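PDB 5EYI: uridylate-specific endoribonuclease nsp11 from Prrsv 16244b, which probably cleaves RNA at uridylates, degrading the 5'-polyuridines made during viral replication and thereby helping to limit activation of host double-stranded RNA sensors. Local coordinates for residues V137-V142 against S169-A175; G144-V148 against C178-V183. The protein carries 1 engineered substitution. One frame throughout, in Å; residues are numbered along the deposited sequence.

Interaction 1. Residues V137-V142 against S169-A175; sequences VKGTTV and SPGKAAA. Engineered in segment 169-175: Ala175 (natural residue Lys).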
loop_
_atom_site.group_PDB
_atom_site.type_symbol
_atom_site.label_atom_id
_atom_site.label_comp_id
_atom_site.label_asym_id
_atom_site.label_seq_id
_atom_site.Cartn_x
_atom_site.Cartn_y
_atom_site.Cartn_z
ATOM N N VAL A 137 7.365 -1.496 19.879
ATOM C CA VAL A 137 8.679 -0.878 19.963
ATOM C C VAL A 137 9.745 -1.895 19.570
ATOM O O VAL A 137 9.750 -3.018 20.070
ATOM C CB VAL A 137 8.932 -0.344 21.385
ATOM C CG1 VAL A 137 10.384 0.089 21.575
ATOM C CG2 VAL A 137 7.979 0.805 21.676
ATOM N N LYS A 138 10.631 -1.490 18.667
ATOM C CA LYS A 138 11.831 -2.252 18.334
ATOM C C LYS A 138 13.023 -1.307 18.482
ATOM O O LYS A 138 13.210 -0.406 17.666
ATOM C CB LYS A 138 11.737 -2.811 16.909
ATOM C CG LYS A 138 12.800 -3.853 16.564
ATOM C CD LYS A 138 12.790 -4.229 15.079
ATOM C CE LYS A 138 11.568 -5.060 14.695
ATOM N NZ LYS A 138 11.554 -5.430 13.251
ATOM N N GLY A 139 13.803 -1.499 19.544
ATOM C CA GLY A 139 14.954 -0.646 19.831
ATOM C C GLY A 139 14.505 0.760 20.189
ATOM O O GLY A 139 13.726 0.943 21.129
ATOM N N THR A 140 14.993 1.742 19.425
ATOM C CA THR A 140 14.592 3.149 19.565
ATOM C C THR A 140 13.470 3.563 18.590
ATOM O O THR A 140 13.198 4.757 18.418
ATOM C CB THR A 140 15.798 4.100 19.367
ATOM O OG1 THR A 140 16.353 3.929 18.058
ATOM C CG2 THR A 140 16.863 3.843 20.425
ATOM N N THR A 141 12.805 2.591 17.973
ATOM C CA THR A 141 11.803 2.899 16.969
ATOM C C THR A 141 10.444 2.369 17.397
ATOM O O THR A 141 10.312 1.198 17.756
ATOM C CB THR A 141 12.217 2.331 15.612
ATOM O OG1 THR A 141 13.462 2.933 15.239
ATOM C CG2 THR A 141 11.163 2.642 14.532
ATOM N N VAL A 142 9.442 3.249 17.383
ATOM C CA VAL A 142 8.062 2.805 17.571
ATOM C C VAL A 142 7.469 2.639 16.180
ATOM O O VAL A 142 7.647 3.495 15.307
ATOM C CB VAL A 142 7.193 3.672 18.538
ATOM C CG1 VAL A 142 7.653 5.107 18.629
ATOM C CG2 VAL A 142 5.706 3.613 18.180
ATOM N N SER A 169 7.426 6.093 23.042
ATOM C CA SER A 169 7.495 5.183 24.184
ATOM C C SER A 169 8.509 5.817 25.141
ATOM O O SER A 169 9.713 5.732 24.890
ATOM C CB SER A 169 7.953 3.792 23.738
ATOM O OG SER A 169 7.983 2.925 24.855
ATOM N N PRO A 170 8.032 6.506 26.198
ATOM C CA PRO A 170 8.913 7.345 27.029
ATOM C C PRO A 170 10.161 6.634 27.527
ATOM O O PRO A 170 10.074 5.513 28.023
ATOM C CB PRO A 170 8.021 7.723 28.218
ATOM C CG PRO A 170 6.648 7.684 27.672
ATOM C CD PRO A 170 6.646 6.538 26.704
ATOM N N GLY A 171 11.310 7.274 27.349
ATOM C CA GLY A 171 12.587 6.708 27.762
ATOM C C GLY A 171 13.125 5.569 26.917
ATOM O O GLY A 171 14.159 4.998 27.271
ATOM N N LYS A 172 12.456 5.240 25.805
ATOM C CA LYS A 172 12.795 4.055 24.999
ATOM C C LYS A 172 12.860 4.364 23.513
ATOM O O LYS A 172 13.908 4.201 22.902
ATOM C CB LYS A 172 11.790 2.922 25.251
ATOM C CG LYS A 172 11.645 2.583 26.716
ATOM C CD LYS A 172 10.830 1.328 26.960
ATOM C CE LYS A 172 10.550 1.181 28.454
ATOM N NZ LYS A 172 10.096 -0.183 28.839
ATOM N N ALA A 173 11.745 4.807 22.936
ATOM C CA ALA A 173 11.614 4.871 21.477
ATOM C C ALA A 173 10.729 6.027 21.006
ATOM O O ALA A 173 9.967 6.593 21.782
ATOM C CB ALA A 173 11.060 3.547 20.966
ATOM N N ALA A 174 10.835 6.334 19.721
ATOM C CA ALA A 174 10.072 7.407 19.092
ATOM C C ALA A 174 9.910 7.181 17.595
ATOM O O ALA A 174 10.635 6.393 16.991
ATOM C CB ALA A 174 10.760 8.741 19.342
ATOM N N ALA A 175 8.924 7.849 17.013
ATOM C CA ALA A 175 8.828 8.011 15.558
ATOM C C ALA A 175 8.271 9.405 15.289
ATOM O O ALA A 175 7.194 9.741 15.783
ATOM C CB ALA A 175 7.943 6.937 14.936
#

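Interaction 2. Residues G144-V148 against C178-V183; sequences GCHHV and CTLTDV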
loop_
_atom_site.group_PDB
_atom_site.type_symbol
_atom_site.label_atom_id
_atom_site.label_comp_id
_atom_site.label_asym_id
_atom_site.label_seq_id
_atom_site.Cartn_x
_atom_site.Cartn_y
_atom_site.Cartn_z
ATOM N N GLY A 144 3.881 1.438 13.924
ATOM C CA GLY A 144 2.474 1.098 13.821
ATOM C C GLY A 144 1.471 1.665 14.821
ATOM O O GLY A 144 0.661 0.935 15.387
ATOM N N CYS A 145 1.475 2.967 14.999
ATOM C CA CYS A 145 0.494 3.609 15.862
ATOM C C CYS A 145 -0.438 4.422 14.999
ATOM O O CYS A 145 -0.472 5.646 15.088
ATOM C CB CYS A 145 1.220 4.487 16.866
ATOM S SG CYS A 145 2.256 3.489 17.925
ATOM N N HIS A 146 -1.195 3.734 14.154
ATOM C CA HIS A 146 -1.967 4.406 13.112
ATOM C C HIS A 146 -3.451 4.589 13.429
ATOM O O HIS A 146 -4.221 4.970 12.555
ATOM C CB HIS A 146 -1.764 3.684 11.790
ATOM C CG HIS A 146 -0.349 3.726 11.297
ATOM N ND1 HIS A 146 0.448 2.606 11.250
ATOM C CD2 HIS A 146 0.410 4.742 10.825
ATOM C CE1 HIS A 146 1.633 2.929 10.765
ATOM N NE2 HIS A 146 1.638 4.221 10.503
ATOM N N HIS A 147 -3.848 4.370 14.679
ATOM C CA HIS A 147 -5.240 4.521 15.064
ATOM C C HIS A 147 -5.372 5.332 16.346
ATOM O O HIS A 147 -4.457 5.378 17.164
ATOM C CB HIS A 147 -5.913 3.155 15.219
ATOM C CG HIS A 147 -7.402 3.209 15.103
ATOM N ND1 HIS A 147 -8.244 2.898 16.146
ATOM C CD2 HIS A 147 -8.200 3.573 14.074
ATOM C CE1 HIS A 147 -9.500 3.053 15.763
ATOM N NE2 HIS A 147 -9.502 3.465 14.508
ATOM N N VAL A 148 -6.530 5.964 16.501
ATOM C CA VAL A 148 -6.843 6.774 17.669
ATOM C C VAL A 148 -6.820 5.963 18.971
ATOM O O VAL A 148 -6.675 6.532 20.050
ATOM C CB VAL A 148 -8.219 7.464 17.503
ATOM C CG1 VAL A 148 -9.356 6.456 17.646
ATOM C CG2 VAL A 148 -8.370 8.623 18.484
ATOM N N CYS A 178 3.910 9.951 11.903
ATOM C CA CYS A 178 3.106 8.793 11.583
ATOM C C CYS A 178 1.634 9.199 11.425
ATOM O O CYS A 178 1.136 10.076 12.132
ATOM C CB CYS A 178 3.360 7.679 12.611
ATOM S SG CYS A 178 2.044 7.269 13.758
ATOM N N THR A 179 0.968 8.585 10.448
ATOM C CA THR A 179 -0.389 8.951 10.086
ATOM C C THR A 179 -1.365 8.207 10.964
ATOM O O THR A 179 -1.111 7.082 11.374
ATOM C CB THR A 179 -0.714 8.645 8.616
ATOM O OG1 THR A 179 -0.449 7.271 8.334
ATOM C CG2 THR A 179 0.104 9.528 7.688
ATOM N N LEU A 180 -2.501 8.834 11.219
ATOM C CA LEU A 180 -3.461 8.307 12.166
ATOM C C LEU A 180 -4.867 8.661 11.723
ATOM O O LEU A 180 -5.090 9.760 11.213
ATOM C CB LEU A 180 -3.152 8.918 13.530
ATOM C CG LEU A 180 -4.005 8.564 14.741
ATOM C CD1 LEU A 180 -3.124 8.646 15.987
ATOM C CD2 LEU A 180 -5.238 9.453 14.867
ATOM N N THR A 181 -5.803 7.729 11.909
ATOM C CA THR A 181 -7.232 8.000 11.721
ATOM C C THR A 181 -8.009 7.469 12.915
ATOM O O THR A 181 -7.447 6.782 13.763
ATOM C CB THR A 181 -7.792 7.347 10.439
ATOM O OG1 THR A 181 -7.920 5.932 10.616
ATOM C CG2 THR A 181 -6.891 7.626 9.254
ATOM N N ASP A 182 -9.297 7.809 12.971
ATOM C CA ASP A 182 -10.224 7.188 13.920
ATOM C C ASP A 182 -11.354 6.406 13.240
ATOM O O ASP A 182 -12.438 6.243 13.814
ATOM C CB ASP A 182 -10.774 8.226 14.899
ATOM C CG ASP A 182 -11.694 9.236 14.256
ATOM O OD1 ASP A 182 -12.065 9.078 13.068
ATOM O OD2 ASP A 182 -12.059 10.191 14.967
ATOM N N VAL A 183 -11.097 5.906 12.030
ATOM C CA VAL A 183 -12.106 5.138 11.314
ATOM C C VAL A 183 -12.441 3.851 12.077
ATOM O O VAL A 183 -11.575 3.259 12.730
ATOM C CB VAL A 183 -11.689 4.777 9.869
ATOM C CG1 VAL A 183 -11.356 6.031 9.079
ATOM C CG2 VAL A 183 -10.524 3.801 9.844
HETATM O O HOH W 1 -5.565 4.692 10.298
#

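Interaction 1. Residues V137-V142 against S169-A175
Thr141 and Ala174 form a single bridge with the parallel bonding pattern, in which Ala174 bonds to both neighbours of Thr141: its N donates to Thr140 O at 3.1 Å and nearly straight (164°), while its O takes a weak bond from Val142 N at 3.4 Å. The stronger donor stands 52° out of the Thr140 carbonyl plane, so the carbonyl is met from above. Each segment bends tightly beside this bridge. A type II' turn from Lys138 to Thr141 carries the first, with Gly139 at positive phi. In the second, Lys172 and Ala173 both face Ser169 in a classic beta bulge, and Ser169 O accepts from both of their N-H groups.

Apolar side chains flank the bridge on its inner side, toward Tyr152. Ala173 points its methyl at the backbone of the turn, CB lying 3.4 Å from Thr140 C. Val137 reaches over with both branches: CG1, anti to the backbone N, meets Ala173 CB at 3.6 Å and CG2 meets Ser169 CB, also at 3.6 Å. Val142 presses CG1 onto the peptide, 3.2 Å from Ala174 C, and its chi1 of 26° departs from a staggered value, consistent with tight packing. The same methyl lies 4.1 Å from CB of Ala175, an engineered residue at a predicted active-site position that is lysine in nature. Tyr152 touches Val137, Val142 and Ser169, and Val167 touches Val142 and Ala175. With one good and one weak hydrogen bond, the join between the two hairpins in this NendoU domain probably owes much of its hold to apolar contacts.

Interaction 2. Residues G144-V148 against C178-V183
His147 and Val183 make the short polar bond at the tight end of this contact: NE2 of His147 donates to Val183 O at 2.7 Å with an N-H...O angle of 153°. The acceptor lies at the ring edge, 17° out of its plane. His147 ND1 is bonded to Thr149 OG1, so partners at both nitrogens hold the ring's rotation. CG of His147 is anti to the backbone N (chi1 -158°), which sends the ring along the 178-183 segment toward Val183. Val148 CG1 covers one ring face, 3.8 Å above the plane and offset toward the rim, and also packs against Asp182 CB at 3.6 Å. Beyond them, Asp182 OD2 is bonded to Ile110 N of helix 109-112.

Between the two ends, Thr181 N donates to His146 O at 3.2 Å, and Val148 N bonds weakly to Thr181 O at 3.0 Å. Both neighbours of His147 thus bond to Thr181, the pattern of a parallel bridge. It attaches the loop carrying His146, a predicted active-site residue of the NendoU domain, to the chain just beyond strand 173-180.

The more solvent-accessible, water-bridged side lies around His146, which is partly exposed although its ring also meets that of Tyr221. Here a water donates to His146 O and also joins Thr181 OG1, giving that carbonyl a second donor. Cys178 SG approaches the His146 ring obliquely, 4.8 Å from its centroid. Another subunit also contributes: His146 NE2 and Thr179 N both bond OE2 of Glu195 of the second subunit.

From the N terminus the segments come in the order 137-142, 144-148, 169-175 and 178-183, and the pairings alternate, so the two contacts cross rather than nest. Interaction 1 closes a loop of 26 residues and joins the hairpin of strands 136-138 and 141-143 to the start of strand 173-180. Interaction 2 closes 29 residues, tying the loop after strand 141-143 to the far end of that same strand and the residues just beyond it. Their centres lie about 17 Å apart, with interaction 2 nearer the chain's centre. Strand 173-180, which itself carries engineered Ala175 at a predicted active-site position, thus meets two successive parts of the chain, the second with His146, within one NendoU domain.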